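PDB 4MBO: serine-rich Repeat Adhesion Glycoprotein (Srr1) from Streptococcus agalactiae, which binds fibrinogen as a serine-rich repeat surface adhesin, and so probably lets the bacterium attach to host tissue. Local coordinates for residues Q128-F141 with V149-P161. Sequence-based numbering, arbitrary orientation. Where two conformers were deposited one is given.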
loop_
_atom_site.group_PDB
_atom_site.type_symbol
_atom_site.label_atom_id
_atom_site.label_comp_id
_atom_site.label_asym_id
_atom_site.label_seq_id
_atom_site.Cartn_x
_atom_site.Cartn_y
_atom_site.Cartn_z
ATOM N N GLN A 128 -3.430 -1.184 4.351
ATOM C CA GLN A 128 -3.579 0.213 3.930
ATOM C C GLN A 128 -4.956 0.594 3.447
ATOM O O GLN A 128 -5.256 1.802 3.301
ATOM C CB GLN A 128 -2.501 0.592 2.880
ATOM C CG GLN A 128 -2.627 -0.111 1.528
ATOM C CD GLN A 128 -1.613 0.383 0.527
ATOM O OE1 GLN A 128 -0.539 0.900 0.902
ATOM N NE2 GLN A 128 -1.918 0.218 -0.749
ATOM N N ARG A 129 -5.780 -0.412 3.143
ATOM C CA ARG A 129 -7.157 -0.166 2.715
ATOM C C ARG A 129 -8.102 -0.019 3.908
ATOM O O ARG A 129 -9.194 0.514 3.751
ATOM C CB ARG A 129 -7.607 -1.329 1.836
ATOM C CG ARG A 129 -6.894 -1.362 0.488
ATOM C CD ARG A 129 -6.753 -2.758 -0.098
ATOM N NE ARG A 129 -5.732 -3.527 0.655
ATOM C CZ ARG A 129 -4.914 -4.431 0.125
ATOM N NH1 ARG A 129 -3.996 -5.028 0.889
ATOM N NH2 ARG A 129 -4.986 -4.731 -1.162
ATOM N N ILE A 130 -7.682 -0.525 5.062
ATOM C CA ILE A 130 -8.473 -0.544 6.305
ATOM C C ILE A 130 -8.013 0.570 7.233
ATOM O O ILE A 130 -8.827 1.393 7.645
ATOM C CB ILE A 130 -8.373 -1.908 6.977
ATOM C CG1 ILE A 130 -8.853 -3.015 6.008
ATOM C CG2 ILE A 130 -9.168 -1.940 8.281
ATOM C CD1 ILE A 130 -10.288 -2.867 5.602
ATOM N N ILE A 131 -6.727 0.602 7.574
ATOM C CA ILE A 131 -6.133 1.711 8.346
ATOM C C ILE A 131 -5.531 2.590 7.256
ATOM O O ILE A 131 -4.328 2.594 7.032
ATOM C CB ILE A 131 -5.079 1.231 9.334
ATOM C CG1 ILE A 131 -5.656 0.148 10.244
ATOM C CG2 ILE A 131 -4.548 2.387 10.171
ATOM C CD1 ILE A 131 -4.637 -0.530 11.117
ATOM N N SER A 132 -6.408 3.347 6.609
ATOM C CA SER A 132 -6.048 4.154 5.457
ATOM C C SER A 132 -5.621 5.593 5.775
ATOM O O SER A 132 -5.267 6.363 4.874
ATOM C CB SER A 132 -7.210 4.131 4.493
ATOM O OG SER A 132 -8.311 4.729 5.130
ATOM N N LYS A 133 -5.723 5.975 7.047
ATOM C CA LYS A 133 -5.297 7.281 7.519
ATOM C C LYS A 133 -4.389 7.167 8.726
ATOM O O LYS A 133 -4.479 6.219 9.515
ATOM C CB LYS A 133 -6.513 8.151 7.898
ATOM C CG LYS A 133 -7.409 8.534 6.742
ATOM C CD LYS A 133 -8.619 9.328 7.228
ATOM C CE LYS A 133 -9.667 9.540 6.158
ATOM N NZ LYS A 133 -10.799 10.377 6.678
ATOM N N THR A 134 -3.548 8.168 8.919
ATOM C CA THR A 134 -2.664 8.215 10.078
ATOM C C THR A 134 -3.504 8.169 11.358
ATOM O O THR A 134 -4.556 8.791 11.432
ATOM C CB THR A 134 -1.861 9.511 10.047
ATOM O OG1 THR A 134 -0.954 9.478 8.924
ATOM C CG2 THR A 134 -1.098 9.726 11.298
ATOM N N THR A 135 -3.058 7.403 12.343
ATOM C CA THR A 135 -3.820 7.277 13.584
ATOM C C THR A 135 -3.030 7.912 14.705
ATOM O O THR A 135 -1.815 7.749 14.781
ATOM C CB THR A 135 -4.124 5.799 13.945
ATOM O OG1 THR A 135 -2.935 5.095 14.307
ATOM C CG2 THR A 135 -4.804 5.079 12.767
ATOM N N SER A 136 -3.709 8.663 15.553
ATOM C CA SER A 136 -3.046 9.239 16.741
ATOM C C SER A 136 -2.856 8.181 17.818
ATOM O O SER A 136 -1.926 8.261 18.634
ATOM C CB SER A 136 -3.875 10.380 17.330
ATOM O OG SER A 136 -5.160 9.879 17.691
ATOM N N ASP A 137 -3.733 7.195 17.829
ATOM C CA ASP A 137 -3.693 6.175 18.894
ATOM C C ASP A 137 -3.278 4.803 18.338
ATOM O O ASP A 137 -3.334 4.561 17.146
ATOM C CB ASP A 137 -5.061 6.083 19.583
ATOM C CG ASP A 137 -5.658 7.487 20.033
ATOM O OD1 ASP A 137 -4.956 8.528 20.259
ATOM O OD2 ASP A 137 -6.911 7.518 20.197
ATOM N N LYS A 138 -2.893 3.899 19.231
ATOM C CA LYS A 138 -2.472 2.572 18.818
ATOM C C LYS A 138 -3.622 1.705 18.325
ATOM O O LYS A 138 -4.715 1.718 18.897
ATOM C CB LYS A 138 -1.762 1.838 19.957
ATOM C CG LYS A 138 -0.413 2.434 20.343
ATOM C CD LYS A 138 0.323 1.604 21.392
ATOM C CE LYS A 138 -0.461 1.562 22.697
ATOM N NZ LYS A 138 0.222 0.947 23.903
ATOM N N GLN A 139 -3.341 0.956 17.266
ATOM C CA GLN A 139 -4.274 0.012 16.665
ATOM C C GLN A 139 -3.885 -1.369 17.162
ATOM O O GLN A 139 -2.735 -1.594 17.486
ATOM C CB GLN A 139 -4.146 0.055 15.140
ATOM C CG GLN A 139 -4.267 1.456 14.548
ATOM C CD GLN A 139 -5.616 2.062 14.845
ATOM O OE1 GLN A 139 -6.633 1.636 14.284
ATOM N NE2 GLN A 139 -5.635 3.108 15.661
ATOM N N CYS A 140 -4.835 -2.283 17.186
ATOM C CA CYS A 140 -4.625 -3.648 17.684
ATOM C C CYS A 140 -4.514 -4.645 16.503
ATOM O O CYS A 140 -5.400 -4.704 15.640
ATOM C CB CYS A 140 -5.813 -3.989 18.597
ATOM S SG CYS A 140 -6.108 -5.746 18.848
ATOM N N PHE A 141 -3.418 -5.389 16.460
ATOM C CA PHE A 141 -3.134 -6.381 15.405
ATOM C C PHE A 141 -3.003 -7.738 16.047
ATOM O O PHE A 141 -2.312 -7.871 17.019
ATOM C CB PHE A 141 -1.878 -6.030 14.630
ATOM C CG PHE A 141 -1.910 -4.652 14.050
ATOM C CD1 PHE A 141 -2.594 -4.398 12.872
ATOM C CD2 PHE A 141 -1.266 -3.601 14.686
ATOM C CE1 PHE A 141 -2.664 -3.148 12.352
ATOM C CE2 PHE A 141 -1.328 -2.322 14.153
ATOM C CZ PHE A 141 -2.013 -2.105 12.979
ATOM N N VAL A 149 -2.742 -17.413 20.201
ATOM C CA VAL A 149 -2.971 -16.089 19.639
ATOM C C VAL A 149 -1.872 -15.135 20.026
ATOM O O VAL A 149 -1.296 -15.238 21.115
ATOM C CB VAL A 149 -4.329 -15.514 20.158
ATOM C CG1 VAL A 149 -4.759 -14.290 19.367
ATOM C CG2 VAL A 149 -5.439 -16.545 20.078
ATOM N N ALA A 150 -1.540 -14.255 19.098
ATOM C CA ALA A 150 -0.586 -13.207 19.317
ATOM C C ALA A 150 -1.226 -11.854 19.068
ATOM O O ALA A 150 -2.159 -11.735 18.260
ATOM C CB ALA A 150 0.588 -13.402 18.382
ATOM N N SER A 151 -0.713 -10.841 19.748
ATOM C CA SER A 151 -1.177 -9.473 19.549
ATOM C C SER A 151 -0.056 -8.488 19.710
ATOM O O SER A 151 0.959 -8.740 20.413
ATOM C CB SER A 151 -2.305 -9.108 20.525
ATOM O OG SER A 151 -1.821 -8.912 21.869
ATOM N N ILE A 152 -0.211 -7.370 19.030
ATOM C CA ILE A 152 0.707 -6.243 19.174
ATOM C C ILE A 152 -0.069 -4.980 18.848
ATOM O O ILE A 152 -1.018 -5.020 18.052
ATOM C CB ILE A 152 1.971 -6.408 18.304
ATOM C CG1 ILE A 152 3.088 -5.462 18.781
ATOM C CG2 ILE A 152 1.646 -6.206 16.832
ATOM C CD1 ILE A 152 4.409 -5.752 18.114
ATOM N N GLU A 153 0.304 -3.866 19.482
ATOM C CA GLU A 153 -0.341 -2.585 19.228
ATOM C C GLU A 153 0.645 -1.583 18.640
ATOM O O GLU A 153 1.787 -1.478 19.109
ATOM C CB GLU A 153 -0.923 -1.986 20.521
ATOM C CG GLU A 153 -2.109 -2.724 21.072
ATOM C CD GLU A 153 -2.677 -1.989 22.284
ATOM O OE1 GLU A 153 -3.800 -1.538 22.162
ATOM O OE2 GLU A 153 -1.965 -1.812 23.292
ATOM N N GLU A 154 0.197 -0.836 17.639
ATOM C CA GLU A 154 1.023 0.174 16.982
ATOM C C GLU A 154 0.184 1.273 16.399
ATOM O O GLU A 154 -0.900 0.988 15.867
ATOM C CB GLU A 154 1.774 -0.401 15.749
ATOM C CG GLU A 154 2.530 -1.695 15.929
ATOM C CD GLU A 154 3.815 -1.559 16.670
ATOM O OE1 GLU A 154 4.292 -0.422 16.888
ATOM O OE2 GLU A 154 4.353 -2.611 17.115
ATOM N N ARG A 155 0.663 2.513 16.472
ATOM C CA ARG A 155 0.055 3.561 15.679
ATOM C C ARG A 155 0.479 3.310 14.222
ATOM O O ARG A 155 1.488 2.650 13.955
ATOM C CB ARG A 155 0.585 4.941 16.102
ATOM C CG ARG A 155 0.267 5.292 17.512
ATOM C CD ARG A 155 0.835 6.674 17.869
ATOM N NE ARG A 155 0.839 6.771 19.310
ATOM C CZ ARG A 155 1.771 6.203 20.076
ATOM N NH1 ARG A 155 1.694 6.313 21.392
ATOM N NH2 ARG A 155 2.773 5.507 19.525
ATOM N N VAL A 156 -0.272 3.871 13.296
ATOM C CA VAL A 156 0.043 3.774 11.872
ATOM C C VAL A 156 0.221 5.198 11.368
ATOM O O VAL A 156 -0.641 6.025 11.556
ATOM C CB VAL A 156 -1.050 3.028 11.116
ATOM C CG1 VAL A 156 -0.771 3.048 9.623
ATOM C CG2 VAL A 156 -1.133 1.600 11.647
ATOM N N GLN A 157 1.347 5.455 10.731
ATOM C CA GLN A 157 1.637 6.794 10.265
ATOM C C GLN A 157 1.917 6.842 8.785
ATOM O O GLN A 157 2.602 5.992 8.246
ATOM C CB GLN A 157 2.869 7.309 11.024
ATOM C CG GLN A 157 3.461 8.596 10.501
ATOM C CD GLN A 157 4.655 9.026 11.324
ATOM O OE1 GLN A 157 4.516 9.380 12.481
ATOM N NE2 GLN A 157 5.828 8.989 10.724
ATOM N N TYR A 158 1.364 7.865 8.148
ATOM C CA TYR A 158 1.617 8.165 6.758
ATOM C C TYR A 158 2.184 9.591 6.716
ATOM O O TYR A 158 2.017 10.386 7.651
ATOM C CB TYR A 158 0.336 8.163 5.962
ATOM C CG TYR A 158 -0.349 6.825 5.830
ATOM C CD1 TYR A 158 -0.023 5.958 4.802
ATOM C CD2 TYR A 158 -1.368 6.442 6.710
ATOM C CE1 TYR A 158 -0.654 4.716 4.656
ATOM C CE2 TYR A 158 -2.003 5.221 6.577
ATOM C CZ TYR A 158 -1.668 4.376 5.534
ATOM O OH TYR A 158 -2.268 3.148 5.384
ATOM N N ASN A 159 2.942 9.895 5.675
ATOM C CA ASN A 159 3.474 11.241 5.552
ATOM C C ASN A 159 2.416 12.296 5.307
ATOM O O ASN A 159 1.366 12.012 4.721
ATOM C CB ASN A 159 4.480 11.303 4.419
ATOM C CG ASN A 159 5.815 10.723 4.799
ATOM O OD1 ASN A 159 6.119 10.518 5.989
ATOM N ND2 ASN A 159 6.626 10.460 3.806
ATOM N N SER A 160 2.702 13.518 5.760
ATOM C CA SER A 160 1.791 14.654 5.563
ATOM C C SER A 160 2.068 15.366 4.240
ATOM O O SER A 160 3.145 15.264 3.698
ATOM C CB SER A 160 1.928 15.675 6.698
ATOM O OG SER A 160 1.525 15.095 7.925
ATOM N N PRO A 161 1.078 16.088 3.726
ATOM C CA PRO A 161 1.308 16.846 2.498
ATOM C C PRO A 161 2.327 17.960 2.593
ATOM O O PRO A 161 2.631 18.449 3.692
ATOM C CB PRO A 161 -0.076 17.443 2.207
ATOM C CG PRO A 161 -1.024 16.472 2.827
ATOM C CD PRO A 161 -0.346 16.049 4.089
HETATM O O HOH W 1 -0.839 11.747 7.401
HETATM O O HOH W 2 1.166 -1.897 23.688
#
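Tyr158 reaches back across the loop that precedes strand 139-145 and gives its hydroxyl to the carbonyl of Ile131, Tyr158 OH to Ile131 O 2.7 Å, in the plane of that carbonyl. With CG anti to its own carbonyl carbon (chi1 -67°), the ring lies with its edge along the backbone of Lys133 and Thr134. Thr134 holds the same tyrosine from the main-chain side: its OG1 accepts from Tyr158 N at 2.9 Å.

One residue on, Thr135 and Val156 pair in both directions. Thr135 N donates to Val156 O, while Thr135 OG1 stands in for a backbone carbonyl and takes the N-H of Val156 at 3.1 Å, nearly straight (169°). That hydroxyl sits between N and C of its own residue (chi1 68°) and in turn donates a hydrogen bond to Asp137 O, which also receives Gln139 NE2 from above the carbonyl plane. Behind this polar strip, Val156 turns CB onto Ile131 CG2 (3.7 Å) and CG2 onto the CZ end of Phe141, near the ring plane.

Regular antiparallel pairing of the 139-145/148-157 hairpin takes over at Gln139 with Glu154 and at Phe141 with Ile152. On the side that carries Cys140 and Glu153, Lys138 crosses Glu153 at about a right angle in a long salt bridge, Lys138 NZ to Glu153 OE2 3.6 Å. A water beside the pair accepts from Lys138 NZ and donates to Glu153 OE2; Lys138 CG lies over one face of the Arg155 guanidinium.

Thus side-chain hydroxyls carry the strand pairing on through an irregular loop, tying it to the chain that runs on from strand 148-157 to strand 162-165.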